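Local atomic coordinates of B-agarase (Agarivorans gilvus, PDB entry 5Z6P), a protein that probably hydrolyses beta-1,4-glycosidic bonds of agarose, as an agarase of glycoside hydrolase family 50. Residues I222-G227 / A235-S240; S396-N401 / G735-S740; W560-A565 / K575-N580; G520-A525 / E585-L590. All blocks are in the same frame, centred on the assembly; numbering follows the deposited sequence.

Interaction 1: I222-G227 / A235-S240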
# COMPACT_ATOMS: atom_id res chain seq x y z
N ILE A 222 -21.55 -2.56 -16.63
CA ILE A 222 -20.58 -1.46 -16.53
C ILE A 222 -19.19 -1.82 -17.08
O ILE A 222 -18.39 -0.92 -17.35
CB ILE A 222 -20.40 -0.98 -15.05
CG1 ILE A 222 -19.65 0.35 -14.97
CG2 ILE A 222 -19.65 -1.98 -14.27
CD1 ILE A 222 -20.52 1.55 -14.94
N ILE A 223 -18.91 -3.10 -17.26
CA ILE A 223 -17.61 -3.53 -17.80
C ILE A 223 -17.70 -4.03 -19.24
O ILE A 223 -18.50 -4.91 -19.54
CB ILE A 223 -16.96 -4.65 -16.93
CG1 ILE A 223 -16.93 -4.27 -15.44
CG2 ILE A 223 -15.57 -4.98 -17.45
CD1 ILE A 223 -16.12 -3.01 -15.12
N ASP A 224 -16.87 -3.49 -20.13
CA ASP A 224 -16.90 -3.92 -21.53
C ASP A 224 -16.03 -5.15 -21.73
O ASP A 224 -15.52 -5.71 -20.77
CB ASP A 224 -16.47 -2.78 -22.48
CG ASP A 224 -15.02 -2.37 -22.34
OD1 ASP A 224 -14.18 -3.16 -21.88
OD2 ASP A 224 -14.70 -1.23 -22.74
N ARG A 225 -15.86 -5.57 -22.98
CA ARG A 225 -15.19 -6.83 -23.25
C ARG A 225 -13.67 -6.77 -23.04
O ARG A 225 -13.01 -7.80 -23.05
CB ARG A 225 -15.49 -7.31 -24.66
CG ARG A 225 -14.88 -6.51 -25.78
CD ARG A 225 -15.53 -6.98 -27.09
NE ARG A 225 -14.92 -6.40 -28.28
CZ ARG A 225 -15.35 -5.30 -28.89
NH1 ARG A 225 -16.41 -4.66 -28.42
NH2 ARG A 225 -14.72 -4.85 -29.97
N PHE A 226 -13.15 -5.57 -22.86
CA PHE A 226 -11.72 -5.36 -22.64
C PHE A 226 -11.38 -5.25 -21.15
O PHE A 226 -10.22 -5.17 -20.77
CB PHE A 226 -11.24 -4.11 -23.38
CG PHE A 226 -11.51 -4.16 -24.86
CD1 PHE A 226 -10.72 -4.94 -25.70
CD2 PHE A 226 -12.56 -3.44 -25.41
CE1 PHE A 226 -10.97 -4.98 -27.07
CE2 PHE A 226 -12.81 -3.48 -26.78
CZ PHE A 226 -12.02 -4.25 -27.61
N GLY A 227 -12.42 -5.23 -20.33
CA GLY A 227 -12.25 -5.05 -18.90
C GLY A 227 -12.40 -3.60 -18.48
O GLY A 227 -12.36 -3.30 -17.30
N ALA A 235 -9.20 9.54 -22.28
CA ALA A 235 -8.28 9.77 -23.39
C ALA A 235 -7.65 8.53 -24.02
O ALA A 235 -7.41 8.51 -25.23
CB ALA A 235 -7.18 10.72 -22.95
N GLN A 236 -7.34 7.51 -23.23
CA GLN A 236 -6.65 6.36 -23.82
C GLN A 236 -7.49 5.08 -23.77
O GLN A 236 -6.96 3.99 -23.88
CB GLN A 236 -5.29 6.16 -23.13
CG GLN A 236 -4.31 7.32 -23.38
CD GLN A 236 -2.94 7.08 -22.77
OE1 GLN A 236 -2.67 7.52 -21.66
NE2 GLN A 236 -2.09 6.39 -23.49
N LYS A 237 -8.80 5.23 -23.62
CA LYS A 237 -9.70 4.06 -23.67
C LYS A 237 -9.63 3.33 -25.03
O LYS A 237 -9.50 3.95 -26.07
CB LYS A 237 -11.13 4.48 -23.36
CG LYS A 237 -12.12 3.34 -23.43
CD LYS A 237 -13.48 3.77 -22.99
CE LYS A 237 -14.47 2.65 -23.19
NZ LYS A 237 -15.80 3.00 -22.66
N ILE A 238 -9.67 2.00 -24.98
CA ILE A 238 -9.68 1.16 -26.19
C ILE A 238 -11.12 0.81 -26.58
O ILE A 238 -11.87 0.29 -25.76
CB ILE A 238 -8.87 -0.15 -25.99
CG1 ILE A 238 -7.37 0.14 -25.91
CG2 ILE A 238 -9.15 -1.14 -27.10
CD1 ILE A 238 -6.76 0.62 -27.19
N HIS A 239 -11.49 1.08 -27.83
CA HIS A 239 -12.88 0.87 -28.29
C HIS A 239 -13.11 -0.33 -29.20
O HIS A 239 -14.24 -0.68 -29.46
CB HIS A 239 -13.39 2.12 -29.00
CG HIS A 239 -13.23 3.38 -28.20
ND1 HIS A 239 -12.13 4.19 -28.32
CD2 HIS A 239 -14.02 3.94 -27.26
CE1 HIS A 239 -12.26 5.22 -27.49
NE2 HIS A 239 -13.39 5.08 -26.83
N SER A 240 -12.04 -0.96 -29.67
CA SER A 240 -12.19 -2.12 -30.54
C SER A 240 -10.87 -2.84 -30.73
O SER A 240 -9.81 -2.28 -30.45
CB SER A 240 -12.74 -1.70 -31.91
OG SER A 240 -11.75 -0.99 -32.62
O HOH W 1 -16.54 0.32 -23.87
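Water 1 joins Asp-224 to Lys-237: it donates to OD2 of Asp-224 at 2.7 Å and accepts from NZ of Lys-237 at 3.0 Å. OD2 of Asp-224 and NZ of Lys-237 stay 4.4 Å apart, too far for direct pairing, so the water mediates between the charges; NZ is also gripped by the backbone carbonyls of Asn-229 and Gln-232. Asp-224 opens an Asx turn laid over a type I beta turn that runs to Gly-227, within the long loop between strand 199-210 and helix 241-255. Its OD1 takes the backbone N of Phe-226 at 2.8 Å, from above the carboxylate plane.

The turn presents the Phe-226 ring to the second segment. CG2 of Ile-238 sits over the centre of one face in a CH-pi contact, 4.1 Å from the centroid and 5° off the normal. The opposite face carries CG of Arg-225, whose chain runs extended from CG to NE and brings one face of its guanidinium over CZ of Phe-226, on the way to a salt bridge with Glu-241. Ser-240, the N-cap of helix 241-255, closes the far end of the ring: its backbone C lies 3.6 Å from CZ of Phe-226.

Interaction 2: S396-N401 / G735-S740; sequences SFYAAN and GFVSIS
Ile-739 is the apolar centre of this buried contact. Its CG1 branch is anti to the backbone N (chi1 -160°) and bends at chi2, which lays the chain along the start of helix 397-406. CD1 of Ile-739 reaches CB of Tyr-398 at 3.8 Å, while CG1 of Ile-739 lies 4.2 Å from CB of Phe-397; both touch the roots of the aromatic side chains and not their rings. Farther along, the Tyr-398 ring reaches across to Val-737, the two side chains meeting at about a right angle, with CG2 of Val-737 4.0 Å from CE1 of Tyr-398. The carbonyl O of Ser-738 lies at the edge of the same ring, near its plane.

The first turn of helix 397-406 thus packs against the loop that leads from strand 709-714 to helix 745-762, joining parts of the chain more than 300 residues apart. Ser-396 is the N-cap of that helix, its OG accepting from N of Ala-399 at 2.9 Å.

At the polar edge, the carbonyl O of Ile-739 is held from two directions. CA of Tyr-398 makes a CA-H...O contact with it at 3.5 Å, and ND2 of Asn-401 donates to it over 2.8 Å at an N-H...O angle of 157°. The oxygen lies nearly in the amide plane of Asn-401, whereas the nitrogen stands above the carbonyl plane of Ile-739. ND2 of Asn-401 also serves the carbonyl of Phe-226, and OH of Tyr-398 is bonded to Asp-741 and Trp-417.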
# COMPACT_ATOMS: atom_id res chain seq x y z
N SER A 396 -9.15 -13.06 -16.11
CA SER A 396 -8.19 -12.00 -16.32
C SER A 396 -8.40 -11.37 -17.69
O SER A 396 -8.00 -11.93 -18.70
CB SER A 396 -6.76 -12.52 -16.18
OG SER A 396 -5.83 -11.62 -16.74
N PHE A 397 -9.05 -10.22 -17.72
CA PHE A 397 -9.14 -9.43 -18.95
C PHE A 397 -7.76 -8.99 -19.44
O PHE A 397 -7.52 -8.87 -20.63
CB PHE A 397 -10.06 -8.21 -18.74
CG PHE A 397 -11.51 -8.56 -18.59
CD1 PHE A 397 -12.32 -8.71 -19.70
CD2 PHE A 397 -12.06 -8.76 -17.33
CE1 PHE A 397 -13.66 -9.05 -19.57
CE2 PHE A 397 -13.41 -9.08 -17.20
CZ PHE A 397 -14.20 -9.23 -18.32
N TYR A 398 -6.82 -8.77 -18.53
CA TYR A 398 -5.48 -8.38 -18.96
C TYR A 398 -4.83 -9.47 -19.82
O TYR A 398 -4.27 -9.18 -20.88
CB TYR A 398 -4.58 -8.05 -17.76
CG TYR A 398 -3.24 -7.46 -18.14
CD1 TYR A 398 -3.13 -6.13 -18.50
CD2 TYR A 398 -2.09 -8.23 -18.12
CE1 TYR A 398 -1.90 -5.59 -18.85
CE2 TYR A 398 -0.87 -7.71 -18.45
CZ TYR A 398 -0.78 -6.38 -18.81
OH TYR A 398 0.45 -5.85 -19.13
N ALA A 399 -4.93 -10.72 -19.37
CA ALA A 399 -4.41 -11.86 -20.12
C ALA A 399 -5.11 -11.96 -21.48
O ALA A 399 -4.46 -12.20 -22.49
CB ALA A 399 -4.59 -13.16 -19.33
N ALA A 400 -6.42 -11.74 -21.48
CA ALA A 400 -7.22 -11.79 -22.71
C ALA A 400 -6.74 -10.73 -23.69
O ALA A 400 -6.61 -11.02 -24.87
CB ALA A 400 -8.71 -11.60 -22.42
N ASN A 401 -6.48 -9.53 -23.17
CA ASN A 401 -5.99 -8.44 -24.01
C ASN A 401 -4.57 -8.69 -24.51
O ASN A 401 -4.23 -8.28 -25.62
CB ASN A 401 -6.08 -7.10 -23.25
CG ASN A 401 -7.52 -6.67 -23.00
OD1 ASN A 401 -8.39 -6.89 -23.83
ND2 ASN A 401 -7.77 -6.07 -21.85
N GLY A 735 -2.14 1.59 -11.98
CA GLY A 735 -1.21 1.05 -12.92
C GLY A 735 -0.43 2.06 -13.74
O GLY A 735 -0.86 3.20 -13.94
N PHE A 736 0.72 1.63 -14.23
CA PHE A 736 1.39 2.29 -15.34
C PHE A 736 0.70 1.98 -16.66
O PHE A 736 0.70 2.80 -17.57
CB PHE A 736 2.86 1.90 -15.40
CG PHE A 736 3.76 2.96 -14.87
CD1 PHE A 736 3.74 3.28 -13.52
CD2 PHE A 736 4.61 3.66 -15.72
CE1 PHE A 736 4.55 4.28 -13.03
CE2 PHE A 736 5.43 4.66 -15.23
CZ PHE A 736 5.40 4.97 -13.88
N VAL A 737 0.10 0.79 -16.74
CA VAL A 737 -0.67 0.41 -17.92
C VAL A 737 -2.11 0.05 -17.55
O VAL A 737 -2.38 -0.41 -16.46
CB VAL A 737 -0.02 -0.77 -18.67
CG1 VAL A 737 1.43 -0.46 -18.96
CG2 VAL A 737 -0.15 -2.08 -17.90
N SER A 738 -3.03 0.30 -18.48
CA SER A 738 -4.43 -0.05 -18.24
C SER A 738 -4.63 -1.56 -18.27
O SER A 738 -3.71 -2.32 -18.54
CB SER A 738 -5.34 0.59 -19.29
OG SER A 738 -5.10 -0.01 -20.55
N ILE A 739 -5.87 -1.97 -18.04
CA ILE A 739 -6.22 -3.39 -18.11
C ILE A 739 -6.18 -3.87 -19.57
O ILE A 739 -6.14 -5.07 -19.83
CB ILE A 739 -7.60 -3.65 -17.46
CG1 ILE A 739 -7.77 -5.13 -17.09
CG2 ILE A 739 -8.74 -3.14 -18.35
CD1 ILE A 739 -6.89 -5.55 -15.99
N SER A 740 -6.18 -2.93 -20.51
CA SER A 740 -5.96 -3.29 -21.91
C SER A 740 -4.51 -3.11 -22.32
O SER A 740 -4.23 -3.01 -23.51
CB SER A 740 -6.88 -2.48 -22.84
OG SER A 740 -6.97 -1.13 -22.46

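Interaction 3: W560-A565 / K575-N580; sequences WQTNLA and KGLTHN
With chi1 near -76°, Trp-560 sets its indole beside its own backbone N; Leu-577, likewise with CG beside its N (chi1 -61°), points toward the indole and turns its CD2 branch to it. CD2 of Leu-577 comes obliquely to the benzo part of the ring, 4.1 Å from CE3 of Trp-560 and equally far from its CZ3. CG2 of Thr-562 lies 4.4 Å from CD2 of Leu-577, a looser touch. The indole is held at its other end by NE1, which is hydrogen-bonded to Asp-586 of helix 581-609.

Asn-580 carries the second half of the contact. Its ND2 stands 3.5 Å from the carbonyl O of Trp-560 and is hydrogen-bonded to the carbonyl of Ser-559, at the end of helix 553-560; its OD1 caps helix 581-609 through N of Gln-583. CG of Gln-561 brushes the same amide, the two side chains crossing at about a right angle with their amide planes 85° apart. Water 2 spans the gap between the backbones, accepting from N of Thr-578 at 3.0 Å and giving a weak bond of 3.4 Å to the carbonyl O of Trp-560.

The segments flank the short helix 567-572, so the contact draws together the end of helix 553-560 and the start of helix 581-609. No direct hydrogen bond crosses between them: the methyl-indole touch, the Asn-580 amide against the Trp-560 carbonyl and a half-weak water bridge make the contact mostly van der Waals packing.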
# COMPACT_ATOMS: atom_id res chain seq x y z
N TRP A 560 8.18 -3.29 38.10
CA TRP A 560 6.90 -3.50 37.42
C TRP A 560 5.69 -3.22 38.32
O TRP A 560 4.58 -3.14 37.82
CB TRP A 560 6.80 -4.93 36.90
CG TRP A 560 7.57 -5.19 35.68
CD1 TRP A 560 8.62 -4.47 35.21
CD2 TRP A 560 7.36 -6.26 34.75
NE1 TRP A 560 9.09 -5.02 34.05
CE2 TRP A 560 8.33 -6.12 33.75
CE3 TRP A 560 6.46 -7.32 34.69
CZ2 TRP A 560 8.42 -7.00 32.68
CZ3 TRP A 560 6.54 -8.19 33.62
CH2 TRP A 560 7.52 -8.03 32.63
N GLN A 561 5.92 -3.09 39.62
CA GLN A 561 4.86 -2.99 40.62
C GLN A 561 3.95 -4.21 40.53
O GLN A 561 2.74 -4.09 40.47
CB GLN A 561 4.06 -1.70 40.45
CG GLN A 561 4.86 -0.41 40.74
CD GLN A 561 5.32 -0.28 42.19
OE1 GLN A 561 4.89 -1.04 43.06
NE2 GLN A 561 6.20 0.67 42.45
N THR A 562 4.58 -5.39 40.49
CA THR A 562 3.88 -6.67 40.44
C THR A 562 4.20 -7.50 41.68
O THR A 562 5.04 -7.11 42.47
CB THR A 562 4.28 -7.48 39.18
OG1 THR A 562 5.71 -7.60 39.13
CG2 THR A 562 3.76 -6.79 37.91
N ASN A 563 3.53 -8.63 41.85
CA ASN A 563 3.81 -9.51 43.00
C ASN A 563 4.13 -10.92 42.54
O ASN A 563 3.55 -11.87 43.07
CB ASN A 563 2.61 -9.57 43.97
CG ASN A 563 2.04 -8.20 44.30
OD1 ASN A 563 0.86 -7.95 44.06
ND2 ASN A 563 2.85 -7.34 44.88
N LEU A 564 4.99 -11.07 41.55
CA LEU A 564 5.34 -12.40 41.05
C LEU A 564 6.15 -13.17 42.10
O LEU A 564 6.99 -12.59 42.78
CB LEU A 564 6.09 -12.29 39.73
CG LEU A 564 5.24 -11.65 38.61
CD1 LEU A 564 6.05 -11.35 37.36
CD2 LEU A 564 4.09 -12.59 38.28
N ALA A 565 5.89 -14.46 42.21
CA ALA A 565 6.57 -15.31 43.20
C ALA A 565 7.99 -15.74 42.78
O ALA A 565 8.83 -16.00 43.63
CB ALA A 565 5.72 -16.55 43.49
N LYS A 575 -0.39 -11.27 32.78
CA LYS A 575 -1.38 -10.49 32.06
C LYS A 575 -1.85 -9.34 32.93
O LYS A 575 -1.56 -9.30 34.12
CB LYS A 575 -2.57 -11.37 31.66
CG LYS A 575 -2.24 -12.44 30.65
CD LYS A 575 -3.44 -13.31 30.36
CE LYS A 575 -3.06 -14.44 29.43
NZ LYS A 575 -4.19 -15.38 29.17
N GLY A 576 -2.57 -8.40 32.33
CA GLY A 576 -3.10 -7.27 33.07
C GLY A 576 -2.02 -6.33 33.57
O GLY A 576 -2.16 -5.71 34.63
N LEU A 577 -0.93 -6.23 32.80
CA LEU A 577 0.17 -5.35 33.15
C LEU A 577 -0.28 -3.90 33.01
O LEU A 577 -1.07 -3.58 32.12
CB LEU A 577 1.39 -5.62 32.25
CG LEU A 577 2.00 -7.02 32.31
CD1 LEU A 577 3.12 -7.16 31.29
CD2 LEU A 577 2.51 -7.36 33.71
N THR A 578 0.19 -3.04 33.89
CA THR A 578 -0.28 -1.66 33.91
C THR A 578 0.45 -0.80 32.89
O THR A 578 0.02 0.31 32.59
CB THR A 578 -0.14 -1.04 35.31
OG1 THR A 578 1.24 -0.81 35.61
CG2 THR A 578 -0.74 -1.98 36.35
N HIS A 579 1.56 -1.31 32.36
CA HIS A 579 2.36 -0.60 31.37
C HIS A 579 2.95 0.70 31.91
O HIS A 579 2.79 1.74 31.30
CB HIS A 579 1.53 -0.29 30.11
CG HIS A 579 0.81 -1.46 29.52
ND1 HIS A 579 1.24 -2.77 29.69
CD2 HIS A 579 -0.30 -1.54 28.76
CE1 HIS A 579 0.42 -3.59 29.07
NE2 HIS A 579 -0.53 -2.87 28.49
N ASN A 580 3.66 0.66 33.05
CA ASN A 580 4.30 1.88 33.54
C ASN A 580 5.53 2.18 32.71
O ASN A 580 5.82 1.47 31.76
CB ASN A 580 4.63 1.78 35.05
CG ASN A 580 5.50 0.57 35.41
OD1 ASN A 580 6.29 0.09 34.61
ND2 ASN A 580 5.35 0.08 36.62
O HOH W 2 1.92 -4.27 36.05

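Interaction 4: G520-A525 / E585-L590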
# COMPACT_ATOMS: atom_id res chain seq x y z
N GLY A 520 -0.50 -1.10 21.00
CA GLY A 520 -0.24 -1.34 19.60
C GLY A 520 1.25 -1.50 19.33
O GLY A 520 1.68 -2.49 18.76
N HIS A 521 2.01 -0.52 19.77
CA HIS A 521 3.45 -0.48 19.56
C HIS A 521 4.14 -1.75 20.08
O HIS A 521 4.87 -2.41 19.34
CB HIS A 521 4.00 0.78 20.24
CG HIS A 521 5.45 1.06 19.97
ND1 HIS A 521 5.99 2.32 20.09
CD2 HIS A 521 6.48 0.24 19.63
CE1 HIS A 521 7.29 2.27 19.82
NE2 HIS A 521 7.60 1.02 19.54
N TYR A 522 3.90 -2.08 21.34
CA TYR A 522 4.57 -3.19 22.00
C TYR A 522 3.65 -4.41 22.18
O TYR A 522 3.91 -5.26 23.00
CB TYR A 522 5.12 -2.73 23.36
CG TYR A 522 6.11 -1.59 23.23
CD1 TYR A 522 7.41 -1.83 22.80
CD2 TYR A 522 5.74 -0.28 23.47
CE1 TYR A 522 8.30 -0.81 22.63
CE2 TYR A 522 6.65 0.77 23.32
CZ TYR A 522 7.92 0.48 22.89
OH TYR A 522 8.84 1.47 22.74
N GLY A 523 2.59 -4.48 21.37
CA GLY A 523 1.68 -5.61 21.38
C GLY A 523 2.31 -7.00 21.37
O GLY A 523 1.86 -7.90 22.08
N ILE A 524 3.37 -7.18 20.59
CA ILE A 524 4.05 -8.47 20.53
C ILE A 524 4.73 -8.80 21.86
O ILE A 524 4.72 -9.93 22.31
CB ILE A 524 5.10 -8.51 19.37
CG1 ILE A 524 4.41 -8.47 18.01
CG2 ILE A 524 5.96 -9.74 19.46
CD1 ILE A 524 5.36 -8.12 16.86
N ALA A 525 5.32 -7.79 22.49
CA ALA A 525 5.93 -7.98 23.79
C ALA A 525 4.87 -8.33 24.83
O ALA A 525 5.01 -9.30 25.57
CB ALA A 525 6.70 -6.75 24.21
N GLU A 585 10.05 0.48 28.85
CA GLU A 585 11.47 0.27 28.55
C GLU A 585 11.77 -1.22 28.32
O GLU A 585 12.46 -1.57 27.38
CB GLU A 585 12.36 0.81 29.68
CG GLU A 585 12.55 2.32 29.67
CD GLU A 585 12.95 2.87 31.05
OE1 GLU A 585 12.87 4.10 31.25
OE2 GLU A 585 13.34 2.07 31.93
N ASP A 586 11.23 -2.08 29.18
CA ASP A 586 11.40 -3.52 29.04
C ASP A 586 10.70 -4.07 27.78
O ASP A 586 11.26 -4.90 27.09
CB ASP A 586 10.91 -4.25 30.30
CG ASP A 586 11.84 -4.03 31.50
OD1 ASP A 586 13.03 -3.81 31.27
OD2 ASP A 586 11.38 -4.07 32.66
N TYR A 587 9.49 -3.60 27.48
CA TYR A 587 8.82 -4.03 26.24
C TYR A 587 9.71 -3.73 25.03
O TYR A 587 9.81 -4.54 24.12
CB TYR A 587 7.45 -3.34 26.05
CG TYR A 587 6.45 -3.56 27.17
CD1 TYR A 587 6.53 -4.65 28.02
CD2 TYR A 587 5.40 -2.66 27.35
CE1 TYR A 587 5.61 -4.84 29.04
CE2 TYR A 587 4.49 -2.83 28.35
CZ TYR A 587 4.59 -3.92 29.20
OH TYR A 587 3.67 -4.05 30.19
N ALA A 588 10.35 -2.56 25.04
CA ALA A 588 11.26 -2.18 23.97
C ALA A 588 12.44 -3.16 23.82
O ALA A 588 12.76 -3.58 22.72
CB ALA A 588 11.78 -0.77 24.20
N LEU A 589 13.08 -3.49 24.93
CA LEU A 589 14.16 -4.48 24.91
C LEU A 589 13.68 -5.81 24.32
O LEU A 589 14.35 -6.42 23.51
CB LEU A 589 14.70 -4.72 26.33
CG LEU A 589 15.39 -3.58 27.07
CD1 LEU A 589 15.72 -4.01 28.49
CD2 LEU A 589 16.65 -3.13 26.33
N LEU A 590 12.51 -6.26 24.78
CA LEU A 590 11.95 -7.53 24.36
C LEU A 590 11.63 -7.52 22.86
O LEU A 590 12.00 -8.44 22.17
CB LEU A 590 10.69 -7.85 25.17
CG LEU A 590 10.89 -8.00 26.69
CD1 LEU A 590 9.56 -8.22 27.42
CD2 LEU A 590 11.85 -9.13 27.01
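The Tyr-522 ring lies against one side of helix 581-609, where the backbone and CB atoms of Tyr-587 and Ala-588 form a shallow hollow. CD1 of Tyr-522 rests 3.6 Å from CB of Tyr-587, and CE1 of Tyr-522 comes to 3.5 Å from CA of Ala-588. The small methyl of Ala-588 lets the ring settle this close, with its CB 3.8 Å from CE1 of Tyr-522. One face of the Tyr-522 ring is covered by the imidazole of His-521, CD2 of which sits over the ring centre; both side chains end on the carboxylate of Glu-628.

Ala-525 makes the second bump. Its CB enters the gap between Tyr-587 and Leu-590, lying 3.9 Å from CB of Tyr-587 and 4.2 Å from CB of Leu-590. The Tyr-587 side chain starts toward the first segment, then carries its ring off, CG anti to the carbonyl carbon (chi1 -58°), until OH meets ND1 of His-579. CB of Tyr-522 and CB of Ala-525 touch this ring only obliquely, near its base.

The joining is van der Waals packing, with no hydrogen bond between the segments. Tyr-522 marks the break between helices 518-521 and 523-530, occupying the N-cap position of the latter. At Ala-525 the backbones come close, its CA 5.5 Å from CA of Tyr-587. Helix 523-530 thus packs on helix 581-609, consistent with the (beta/alpha)8-barrel catalytic domain of beta-galactosidase-like enzymes.

How the interactions relate
From the N terminus, interaction 1 comes first, closing a short loop within the long connection between strand 199-210 and helix 241-255. Interaction 2 then closes a loop of more than 300 residues, from helix 397-406 to the segment ahead of helix 745-762. Within it lies interaction 4, which joins helix 523-530, and the break before it, to helix 581-609, and nested inside that is interaction 3, between the ends of helices 553-560 and 581-609. The contacts form two touching pairs on opposite sides of the chain's centre. Interactions 1 and 2 have centres about 10 Å apart, interactions 3 and 4 about 14 Å, while about 44 Å separates the centres of interactions 2 and 4.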